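Local structure of superoxide dismutase (Clostridium difficile, 3TJT) at residues N3-P12 against N43-L57. The protein probably destroys superoxide radicals, converting them to hydrogen peroxide and oxygen at a site that binds a single iron(III) ion. Residues are numbered along the deposited sequence; the frame is centred on the assembly and turned at random.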
# COMPACT_ATOMS: atom_id res chain seq x y z
N ASN A 3 -22.76 25.44 -4.90
CA ASN A 3 -21.74 24.42 -5.04
C ASN A 3 -21.97 23.23 -4.09
O ASN A 3 -21.71 23.32 -2.89
CB ASN A 3 -20.35 25.02 -4.81
CG ASN A 3 -19.22 24.02 -5.04
OD1 ASN A 3 -18.43 24.15 -5.97
ND2 ASN A 3 -19.15 23.01 -4.18
N ASN A 4 -22.47 22.13 -4.65
CA ASN A 4 -22.73 20.93 -3.87
C ASN A 4 -21.64 19.87 -4.05
O ASN A 4 -21.90 18.68 -3.88
CB ASN A 4 -24.09 20.33 -4.23
CG ASN A 4 -24.23 20.05 -5.71
OD1 ASN A 4 -23.38 20.45 -6.51
ND2 ASN A 4 -25.32 19.38 -6.09
N LYS A 5 -20.43 20.31 -4.39
CA LYS A 5 -19.32 19.37 -4.50
C LYS A 5 -18.89 18.87 -3.13
O LYS A 5 -19.17 19.50 -2.10
CB LYS A 5 -18.15 20.02 -5.23
CG LYS A 5 -18.46 20.31 -6.69
CD LYS A 5 -17.21 20.67 -7.48
CE LYS A 5 -17.55 20.84 -8.96
NZ LYS A 5 -16.33 21.14 -9.76
N PHE A 6 -18.24 17.71 -3.10
CA PHE A 6 -17.73 17.17 -1.84
C PHE A 6 -16.61 18.05 -1.32
O PHE A 6 -15.86 18.64 -2.09
CB PHE A 6 -17.31 15.71 -2.02
CG PHE A 6 -18.46 14.80 -2.29
CD1 PHE A 6 -19.23 14.30 -1.24
CD2 PHE A 6 -18.82 14.48 -3.59
CE1 PHE A 6 -20.32 13.48 -1.48
CE2 PHE A 6 -19.92 13.66 -3.85
CZ PHE A 6 -20.67 13.15 -2.79
N LYS A 7 -16.50 18.16 0.00
CA LYS A 7 -15.49 19.02 0.59
C LYS A 7 -14.64 18.32 1.63
O LYS A 7 -15.07 17.36 2.26
CB LYS A 7 -16.14 20.29 1.16
CG LYS A 7 -16.97 21.03 0.12
CD LYS A 7 -17.18 22.49 0.46
CE LYS A 7 -17.67 23.26 -0.77
NZ LYS A 7 -18.83 22.58 -1.42
N VAL A 8 -13.41 18.79 1.79
CA VAL A 8 -12.56 18.30 2.86
C VAL A 8 -13.01 18.91 4.19
O VAL A 8 -13.09 20.13 4.32
CB VAL A 8 -11.10 18.69 2.60
CG1 VAL A 8 -10.26 18.49 3.85
CG2 VAL A 8 -10.54 17.91 1.42
N LYS A 9 -13.31 18.06 5.16
CA LYS A 9 -13.64 18.54 6.50
C LYS A 9 -12.37 19.06 7.17
O LYS A 9 -11.36 18.36 7.22
CB LYS A 9 -14.26 17.42 7.33
CG LYS A 9 -14.58 17.81 8.77
CD LYS A 9 -15.44 16.75 9.44
CE LYS A 9 -15.81 17.14 10.87
NZ LYS A 9 -16.71 16.12 11.47
N PRO A 10 -12.40 20.30 7.68
CA PRO A 10 -11.21 20.83 8.36
C PRO A 10 -10.82 19.94 9.53
O PRO A 10 -11.68 19.40 10.21
CB PRO A 10 -11.67 22.20 8.86
CG PRO A 10 -12.79 22.58 7.92
CD PRO A 10 -13.50 21.29 7.64
N LEU A 11 -9.52 19.78 9.75
CA LEU A 11 -9.04 18.97 10.87
C LEU A 11 -9.69 19.47 12.16
O LEU A 11 -9.74 20.68 12.40
CB LEU A 11 -7.52 19.03 10.96
CG LEU A 11 -6.87 17.92 11.79
CD1 LEU A 11 -7.04 16.56 11.10
CD2 LEU A 11 -5.39 18.22 12.02
N PRO A 12 -10.21 18.55 12.98
CA PRO A 12 -10.98 18.92 14.18
C PRO A 12 -10.14 19.39 15.38
O PRO A 12 -10.69 19.56 16.47
CB PRO A 12 -11.72 17.63 14.55
CG PRO A 12 -11.62 16.73 13.32
CD PRO A 12 -10.31 17.11 12.69
N ASN A 43 -14.58 14.59 -6.96
CA ASN A 43 -15.33 15.67 -7.59
C ASN A 43 -15.13 15.71 -9.10
O ASN A 43 -16.07 15.93 -9.86
CB ASN A 43 -14.98 17.03 -6.98
CG ASN A 43 -15.57 17.22 -5.60
OD1 ASN A 43 -14.98 17.89 -4.74
ND2 ASN A 43 -16.74 16.64 -5.37
N ALA A 44 -13.89 15.48 -9.54
CA ALA A 44 -13.57 15.47 -10.96
C ALA A 44 -14.35 14.39 -11.71
O ALA A 44 -14.88 14.63 -12.80
CB ALA A 44 -12.07 15.29 -11.17
N ALA A 45 -14.40 13.20 -11.13
CA ALA A 45 -15.08 12.05 -11.74
C ALA A 45 -16.59 12.24 -11.85
O ALA A 45 -17.23 11.68 -12.74
CB ALA A 45 -14.77 10.78 -10.95
N LEU A 46 -17.16 13.03 -10.95
CA LEU A 46 -18.61 13.22 -10.94
C LEU A 46 -19.09 14.38 -11.81
O LEU A 46 -20.30 14.58 -11.95
CB LEU A 46 -19.12 13.38 -9.50
CG LEU A 46 -18.82 12.22 -8.54
CD1 LEU A 46 -19.45 12.48 -7.18
CD2 LEU A 46 -19.29 10.87 -9.10
N GLU A 47 -18.17 15.13 -12.40
CA GLU A 47 -18.54 16.23 -13.27
C GLU A 47 -19.44 15.75 -14.41
O GLU A 47 -20.32 16.47 -14.87
CB GLU A 47 -17.30 16.94 -13.83
CG GLU A 47 -16.53 17.71 -12.77
CD GLU A 47 -15.23 18.31 -13.31
OE1 GLU A 47 -15.05 18.36 -14.54
OE2 GLU A 47 -14.40 18.73 -12.48
N LYS A 48 -19.21 14.52 -14.84
CA LYS A 48 -19.96 13.89 -15.93
C LYS A 48 -21.37 13.51 -15.50
O LYS A 48 -22.28 13.39 -16.33
CB LYS A 48 -19.20 12.64 -16.39
CG LYS A 48 -19.83 11.90 -17.55
CD LYS A 48 -18.96 10.73 -17.97
CE LYS A 48 -19.54 10.02 -19.17
NZ LYS A 48 -18.66 8.91 -19.62
N TYR A 49 -21.55 13.31 -14.20
CA TYR A 49 -22.84 12.88 -13.64
C TYR A 49 -23.18 13.73 -12.42
O TYR A 49 -23.18 13.23 -11.29
CB TYR A 49 -22.76 11.42 -13.20
CG TYR A 49 -22.40 10.41 -14.27
CD1 TYR A 49 -23.33 10.00 -15.22
CD2 TYR A 49 -21.14 9.81 -14.29
CE1 TYR A 49 -23.02 9.05 -16.18
CE2 TYR A 49 -20.82 8.86 -15.26
CZ TYR A 49 -21.76 8.49 -16.19
OH TYR A 49 -21.45 7.55 -17.14
N PRO A 50 -23.47 15.02 -12.63
CA PRO A 50 -23.57 15.95 -11.50
C PRO A 50 -24.68 15.62 -10.50
O PRO A 50 -24.62 16.10 -9.37
CB PRO A 50 -23.84 17.31 -12.17
CG PRO A 50 -24.28 16.98 -13.57
CD PRO A 50 -23.59 15.70 -13.93
N GLU A 51 -25.66 14.81 -10.88
CA GLU A 51 -26.68 14.43 -9.90
C GLU A 51 -26.06 13.63 -8.74
O GLU A 51 -26.62 13.58 -7.65
CB GLU A 51 -27.82 13.64 -10.54
CG GLU A 51 -27.42 12.29 -11.10
CD GLU A 51 -28.45 11.76 -12.08
OE1 GLU A 51 -29.51 11.26 -11.62
OE2 GLU A 51 -28.22 11.85 -13.31
N LEU A 52 -24.91 13.01 -8.98
CA LEU A 52 -24.27 12.21 -7.94
C LEU A 52 -23.68 13.06 -6.82
O LEU A 52 -23.37 12.55 -5.74
CB LEU A 52 -23.21 11.28 -8.54
CG LEU A 52 -23.76 10.19 -9.46
CD1 LEU A 52 -22.61 9.38 -10.05
CD2 LEU A 52 -24.74 9.26 -8.70
N TYR A 53 -23.54 14.36 -7.05
CA TYR A 53 -23.09 15.26 -5.98
C TYR A 53 -24.14 15.32 -4.88
O TYR A 53 -23.86 15.74 -3.77
CB TYR A 53 -22.81 16.68 -6.50
CG TYR A 53 -21.59 16.82 -7.38
CD1 TYR A 53 -20.32 16.48 -6.92
CD2 TYR A 53 -21.71 17.33 -8.67
CE1 TYR A 53 -19.21 16.63 -7.73
CE2 TYR A 53 -20.61 17.48 -9.49
CZ TYR A 53 -19.36 17.13 -9.02
OH TYR A 53 -18.27 17.29 -9.85
N ASN A 54 -25.37 14.90 -5.20
CA ASN A 54 -26.43 14.88 -4.21
C ASN A 54 -26.52 13.57 -3.42
O ASN A 54 -27.30 13.47 -2.47
CB ASN A 54 -27.78 15.24 -4.84
CG ASN A 54 -27.82 16.68 -5.32
OD1 ASN A 54 -27.23 17.57 -4.70
ND2 ASN A 54 -28.52 16.92 -6.42
N TYR A 55 -25.72 12.58 -3.79
CA TYR A 55 -25.56 11.40 -2.96
C TYR A 55 -24.64 11.76 -1.80
O TYR A 55 -23.75 12.60 -1.94
CB TYR A 55 -24.89 10.26 -3.74
CG TYR A 55 -25.74 9.48 -4.73
CD1 TYR A 55 -26.76 10.09 -5.46
CD2 TYR A 55 -25.48 8.14 -4.97
CE1 TYR A 55 -27.50 9.35 -6.40
CE2 TYR A 55 -26.21 7.41 -5.89
CZ TYR A 55 -27.22 8.02 -6.60
OH TYR A 55 -27.93 7.26 -7.51
N SER A 56 -24.82 11.11 -0.66
CA SER A 56 -23.84 11.19 0.42
C SER A 56 -22.68 10.26 0.08
O SER A 56 -22.81 9.39 -0.79
CB SER A 56 -24.46 10.76 1.73
OG SER A 56 -24.80 9.39 1.70
N LEU A 57 -21.54 10.42 0.75
CA LEU A 57 -20.42 9.50 0.54
C LEU A 57 -20.86 8.07 0.87
O LEU A 57 -20.49 7.12 0.17
CB LEU A 57 -19.20 9.89 1.39
CG LEU A 57 -18.44 11.17 1.02
CD1 LEU A 57 -17.35 11.48 2.06
CD2 LEU A 57 -17.82 11.05 -0.36
O HOH W 1 -21.52 16.71 -2.25
O HOH W 2 -25.65 18.63 -8.67
O HOH W 3 -14.53 19.04 -9.88
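Asn4 ND2 has two partners: Asn54 OD1 at 3.0 Å and a water that also donates to Pro50 O. The bond to Asn54 lies near the amide plane of Asn4 but meets the carbonyl of Asn54 from above its plane. Here residues 4-6 of the N-terminal loop pack against the C-terminal part of helix 24-46 and the 3-10 segment 50-54, within the alpha-hairpin domain of the iron/manganese superoxide dismutase family. Lys5 runs alongside Tyr53, its extended chain pointing the same way as the phenol. Its CG sits over one ring face, a CH-pi contact 4.2 Å from the centroid. The Tyr53 hydroxyl donates to Asn43 O at 2.6 Å, which ties the hydroxyl end of Tyr53 to the backbone of helix 24-46. Lys5 NZ and Glu47 OE2 are 4.1 Å apart, beyond a salt bridge; a water accepts from Lys5 NZ and donates to Glu47 OE2.

The Phe6 ring packs between Leu46 and Leu57. With chi1 at -67°, its CG is anti to the carbonyl carbon and the ring is directed at 43-57. CE2 meets Leu46 CD1, CD1 meets Leu57 CD2, and Leu60 of helix 57-62 adds to the packing. At the ring edge, Phe6 CZ lies 3.2 Å from Tyr55 O.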